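PDB 3RAG: uncharacterized protein from Alicyclobacillus acidocaldarius subsp. acidocaldarius, which is of unknown function but has a von Willebrand factor A-like alpha/beta fold that binds a sodium ion, consistent with a metal-dependent binding role. Local coordinates for residues R32-R36 against H37-V41; E127-E130 against D131-L135. All coordinates share one frame; numbering follows the deposited sequence.

Contact 1: R32-R36 against H37-V41; sequences RRAHR and HGIVV
The imidazole of His35 meets the backbone of Ile39 at its edge: ND1 donates to Ile39 O over 2.9 Å, nearly straight (164°), with the acceptor in the ring plane. Relative to the carbonyl plane, the donor stands 36° above it. CG lies anti to the backbone N (chi1 -164°), which places ND1 beside Ile39 O, and Val40 CG2 sits at the same ring's edge. This bond fixes the rotation of the imidazole and requires the proton on ND1. The His37 ring has Ala34 O near its plane at the edge, while CD2 comes obliquely to 3.4 Å from Arg33 O. One face of the Arg36 guanidinium has Arg33 CA 3.7 Å above it, offset toward the rim. The helix closes in a Schellman motif, defined by Gly38 N to His35 O (2.9 Å) and a weak Ile39 N to Ala34 O; His37 N adds a bond to Ala34 O (3.0 Å). Gly38 has positive phi, where a CB would press on the preceding carbonyl oxygen. Ala34 CB packs on Val41 CG2 (4.1 Å) and Ile39 CB. The turn joins helix 27-36 to strand 40-46 in a beta-alpha-beta unit; Ala34 and Ile39 pack between Ile13 of strand 10-17 and Ala222 of helix 214-232.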
loop_
_atom_site.group_PDB
_atom_site.type_symbol
_atom_site.label_atom_id
_atom_site.label_comp_id
_atom_site.label_asym_id
_atom_site.label_seq_id
_atom_site.Cartn_x
_atom_site.Cartn_y
_atom_site.Cartn_z
ATOM N N ARG A 32 0.461 -5.595 -11.822
ATOM C CA ARG A 32 -0.671 -6.165 -12.565
ATOM C C ARG A 32 -1.000 -7.564 -12.002
ATOM O O ARG A 32 -2.167 -7.897 -11.781
ATOM C CB ARG A 32 -0.344 -6.222 -14.063
ATOM C CG ARG A 32 -1.530 -6.552 -14.966
ATOM C CD ARG A 32 -1.117 -6.407 -16.440
ATOM N NE ARG A 32 -0.945 -4.998 -16.781
ATOM C CZ ARG A 32 0.146 -4.473 -17.323
ATOM N NH1 ARG A 32 0.190 -3.173 -17.587
ATOM N NH2 ARG A 32 1.185 -5.238 -17.613
ATOM N N ARG A 33 0.030 -8.376 -11.759
ATOM C CA ARG A 33 -0.163 -9.671 -11.081
ATOM C C ARG A 33 -0.827 -9.541 -9.719
ATOM O O ARG A 33 -1.768 -10.269 -9.401
ATOM C CB ARG A 33 1.170 -10.396 -10.878
ATOM C CG ARG A 33 1.747 -11.008 -12.131
ATOM C CD ARG A 33 2.944 -11.919 -11.809
ATOM N NE ARG A 33 4.142 -11.197 -11.371
ATOM C CZ ARG A 33 5.018 -10.620 -12.196
ATOM N NH1 ARG A 33 4.827 -10.644 -13.513
ATOM N NH2 ARG A 33 6.087 -10.007 -11.711
ATOM N N ALA A 34 -0.307 -8.639 -8.893
ATOM C CA ALA A 34 -0.901 -8.395 -7.576
ATOM C C ALA A 34 -2.390 -8.069 -7.667
ATOM O O ALA A 34 -3.202 -8.605 -6.898
ATOM C CB ALA A 34 -0.153 -7.271 -6.860
ATOM N N HIS A 35 -2.741 -7.171 -8.587
ATOM C CA HIS A 35 -4.116 -6.696 -8.706
ATOM C C HIS A 35 -5.102 -7.791 -9.116
ATOM O O HIS A 35 -6.276 -7.717 -8.764
ATOM C CB HIS A 35 -4.198 -5.488 -9.645
ATOM C CG HIS A 35 -5.486 -4.721 -9.530
ATOM N ND1 HIS A 35 -5.941 -4.214 -8.333
ATOM C CD2 HIS A 35 -6.413 -4.392 -10.460
ATOM C CE1 HIS A 35 -7.093 -3.590 -8.531
ATOM N NE2 HIS A 35 -7.399 -3.683 -9.811
ATOM N N ARG A 36 -4.638 -8.809 -9.835
ATOM C CA ARG A 36 -5.520 -9.925 -10.186
ATOM C C ARG A 36 -6.031 -10.625 -8.922
ATOM O O ARG A 36 -7.076 -11.276 -8.939
ATOM C CB ARG A 36 -4.812 -10.932 -11.095
ATOM C CG ARG A 36 -4.496 -10.437 -12.492
ATOM C CD ARG A 36 -4.208 -11.610 -13.429
ATOM N NE ARG A 36 -2.927 -11.465 -14.118
ATOM C CZ ARG A 36 -1.787 -12.025 -13.719
ATOM N NH1 ARG A 36 -1.756 -12.784 -12.628
ATOM N NH2 ARG A 36 -0.674 -11.828 -14.415
ATOM N N HIS A 37 -5.299 -10.478 -7.820
ATOM C CA HIS A 37 -5.713 -11.071 -6.544
ATOM C C HIS A 37 -6.527 -10.120 -5.702
ATOM O O HIS A 37 -6.856 -10.431 -4.556
ATOM C CB HIS A 37 -4.498 -11.525 -5.729
ATOM C CG HIS A 37 -3.723 -12.627 -6.371
ATOM N ND1 HIS A 37 -4.104 -13.949 -6.288
ATOM C CD2 HIS A 37 -2.598 -12.605 -7.122
ATOM C CE1 HIS A 37 -3.242 -14.695 -6.956
ATOM N NE2 HIS A 37 -2.319 -13.905 -7.472
ATOM N N GLY A 38 -6.842 -8.953 -6.254
ATOM C CA GLY A 38 -7.587 -7.956 -5.514
ATOM C C GLY A 38 -6.721 -7.013 -4.679
ATOM O O GLY A 38 -7.228 -6.098 -4.026
ATOM N N ILE A 39 -5.412 -7.198 -4.733
ATOM C CA ILE A 39 -4.503 -6.300 -4.008
ATOM C C ILE A 39 -4.437 -4.968 -4.734
ATOM O O ILE A 39 -4.363 -4.942 -5.962
ATOM C CB ILE A 39 -3.099 -6.929 -3.940
ATOM C CG1 ILE A 39 -3.175 -8.239 -3.154
ATOM C CG2 ILE A 39 -2.065 -5.969 -3.291
ATOM C CD1 ILE A 39 -1.986 -9.178 -3.390
ATOM N N VAL A 40 -4.440 -3.864 -3.992
ATOM C CA VAL A 40 -4.308 -2.551 -4.625
ATOM C C VAL A 40 -2.886 -2.073 -4.339
ATOM O O VAL A 40 -2.424 -2.184 -3.197
ATOM C CB VAL A 40 -5.328 -1.540 -4.045
ATOM C CG1 VAL A 40 -4.888 -0.093 -4.361
ATOM C CG2 VAL A 40 -6.746 -1.842 -4.594
ATOM N N VAL A 41 -2.193 -1.555 -5.364
ATOM C CA VAL A 41 -0.813 -1.092 -5.183
ATOM C C VAL A 41 -0.799 0.423 -5.329
ATOM O O VAL A 41 -1.210 0.956 -6.369
ATOM C CB VAL A 41 0.157 -1.716 -6.224
ATOM C CG1 VAL A 41 1.618 -1.309 -5.939
ATOM C CG2 VAL A 41 0.026 -3.242 -6.222
#

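Contact 2: E127-E130 against D131-L135; sequences EKLE and DEVAL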
loop_
_atom_site.group_PDB
_atom_site.type_symbol
_atom_site.label_atom_id
_atom_site.label_comp_id
_atom_site.label_asym_id
_atom_site.label_seq_id
_atom_site.Cartn_x
_atom_site.Cartn_y
_atom_site.Cartn_z
ATOM N N GLU A 127 -18.732 3.623 4.979
ATOM C CA GLU A 127 -17.930 4.250 6.035
ATOM C C GLU A 127 -17.718 3.290 7.192
ATOM O O GLU A 127 -16.642 3.244 7.789
ATOM C CB GLU A 127 -18.593 5.538 6.540
ATOM C CG GLU A 127 -18.635 6.643 5.493
ATOM C CD GLU A 127 -19.217 7.927 6.032
ATOM O OE1 GLU A 127 -19.611 8.789 5.215
ATOM O OE2 GLU A 127 -19.278 8.074 7.274
ATOM N N LYS A 128 -18.750 2.524 7.517
ATOM C CA LYS A 128 -18.630 1.522 8.571
ATOM C C LYS A 128 -17.613 0.460 8.153
ATOM O O LYS A 128 -16.724 0.102 8.936
ATOM C CB LYS A 128 -19.994 0.900 8.887
ATOM C CG LYS A 128 -19.991 -0.146 10.011
ATOM C CD LYS A 128 -21.414 -0.684 10.255
ATOM C CE LYS A 128 -21.495 -1.550 11.510
ATOM N NZ LYS A 128 -21.195 -0.742 12.725
ATOM N N LEU A 129 -17.707 -0.011 6.906
ATOM C CA LEU A 129 -16.732 -0.982 6.412
ATOM C C LEU A 129 -15.309 -0.403 6.475
ATOM O O LEU A 129 -14.364 -1.101 6.857
ATOM C CB LEU A 129 -17.038 -1.386 4.959
ATOM C CG LEU A 129 -18.283 -2.285 4.831
ATOM C CD1 LEU A 129 -18.718 -2.406 3.381
ATOM C CD2 LEU A 129 -17.948 -3.656 5.416
ATOM N N GLU A 130 -15.166 0.866 6.098
ATOM C CA GLU A 130 -13.848 1.502 6.105
ATOM C C GLU A 130 -13.214 1.465 7.498
ATOM O O GLU A 130 -11.986 1.443 7.630
ATOM C CB GLU A 130 -13.933 2.938 5.579
ATOM C CG GLU A 130 -12.587 3.648 5.583
ATOM C CD GLU A 130 -12.591 4.972 4.832
ATOM O OE1 GLU A 130 -13.671 5.405 4.353
ATOM O OE2 GLU A 130 -11.497 5.570 4.719
ATOM N N ASP A 131 -14.049 1.441 8.537
ATOM C CA ASP A 131 -13.552 1.368 9.907
ATOM C C ASP A 131 -13.350 -0.054 10.409
ATOM O O ASP A 131 -12.466 -0.308 11.241
ATOM C CB ASP A 131 -14.508 2.108 10.863
ATOM C CG ASP A 131 -14.058 2.024 12.316
ATOM O OD1 ASP A 131 -12.974 2.561 12.636
ATOM O OD2 ASP A 131 -14.782 1.423 13.136
ATOM N N GLU A 132 -14.174 -0.979 9.918
ATOM C CA GLU A 132 -14.324 -2.301 10.543
ATOM C C GLU A 132 -13.685 -3.487 9.838
ATOM O O GLU A 132 -13.408 -4.500 10.482
ATOM C CB GLU A 132 -15.814 -2.600 10.805
ATOM C CG GLU A 132 -16.402 -1.712 11.837
ATOM C CD GLU A 132 -17.882 -1.993 12.079
ATOM O OE1 GLU A 132 -18.418 -2.934 11.452
ATOM O OE2 GLU A 132 -18.493 -1.267 12.887
ATOM N N VAL A 133 -13.436 -3.387 8.536
ATOM C CA VAL A 133 -12.804 -4.518 7.853
ATOM C C VAL A 133 -11.358 -4.678 8.319
ATOM O O VAL A 133 -10.743 -3.732 8.815
ATOM C CB VAL A 133 -12.843 -4.401 6.286
ATOM C CG1 VAL A 133 -14.292 -4.261 5.766
ATOM C CG2 VAL A 133 -11.951 -3.246 5.762
ATOM N N ALA A 134 -10.826 -5.882 8.166
ATOM C CA ALA A 134 -9.407 -6.103 8.383
ATOM C C ALA A 134 -8.643 -5.364 7.280
ATOM O O ALA A 134 -9.122 -5.254 6.151
ATOM C CB ALA A 134 -9.074 -7.616 8.391
ATOM N N LEU A 135 -7.474 -4.833 7.624
ATOM C CA LEU A 135 -6.634 -4.152 6.653
ATOM C C LEU A 135 -5.295 -4.850 6.671
ATOM O O LEU A 135 -4.629 -4.898 7.716
ATOM C CB LEU A 135 -6.458 -2.681 7.038
ATOM C CG LEU A 135 -5.399 -1.901 6.247
ATOM C CD1 LEU A 135 -5.674 -2.009 4.752
ATOM C CD2 LEU A 135 -5.374 -0.453 6.705
#
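Lys128 NZ and Glu132 OE2 form the shortest polar bond here, a 2.8 Å salt bridge between residues four apart on the last turns of helix 116-132. The ammonium meets OE2 on its syn side, 23° out of the carboxylate plane. Lys128 runs extended from a CG anti to the backbone N and bends only at its last torsion (chi4 64°), which turns NZ onto the acid. The two side chains cross obliquely, so the contact includes methylenes as well as charges: Lys128 CG lies 3.5 Å from Glu132 CD, and Lys128 CE is close to both carboxylate oxygens. With an alanine in place of Glu132, the Lys128 ammonium would probably lose its charged mate, and its methylene chain would be free to turn.

Leu129 O receives the last bonds of the helix, and Val133 is the first residue to leave helical backbone angles. Val133 N reaches this oxygen at 3.0 Å, in the carbonyl plane and nearly straight (170°), whereas the bond from Glu132 N is weak. Asp131 N likewise makes weak bonds to both Glu127 O and Lys128 O, evidence of a last turn mixing i+3 and i+4 spacing. On the apolar side Leu129 CD2 packs against Val133 CG1 (3.7 Å), and both Val133 methyls lie close to Leu129 O.

Asp131 OD2 bonds to Ser169, and in the conformer given, Glu130 OE2 bonds to His88. Arg168 binds the carbonyl oxygens of Glu130 and Val133, tying the helix end to a loop. Leu129 packs on Leu95 and Val99 of helix 79-106 and on Thr5 of helix 3-7, while Val133 meets Ile10 as the chain leads into strand 135-142.

Contact 1 comes first along the chain and contact 2 follows, each a helix end leading into a strand of the same mixed sheet. Helix 27-36 runs into strand 40-46, and helix 116-132 into strand 135-142. In the sheet these two parallel strands lie on either side of strand 10-17, which residues of both contacts touch, through its Ile13 at contact 1 and its Ile10 at contact 2. The contact centres are 19 Å apart and their nearest atoms about 9 Å apart, with no direct touch. Both turns thus feed parallel strands that flank strand 10-17. The sodium site at Asp18, Ser144 and Ser146 follows strands 10-17 and 135-142 in sequence, beyond the ends opposite these entry turns.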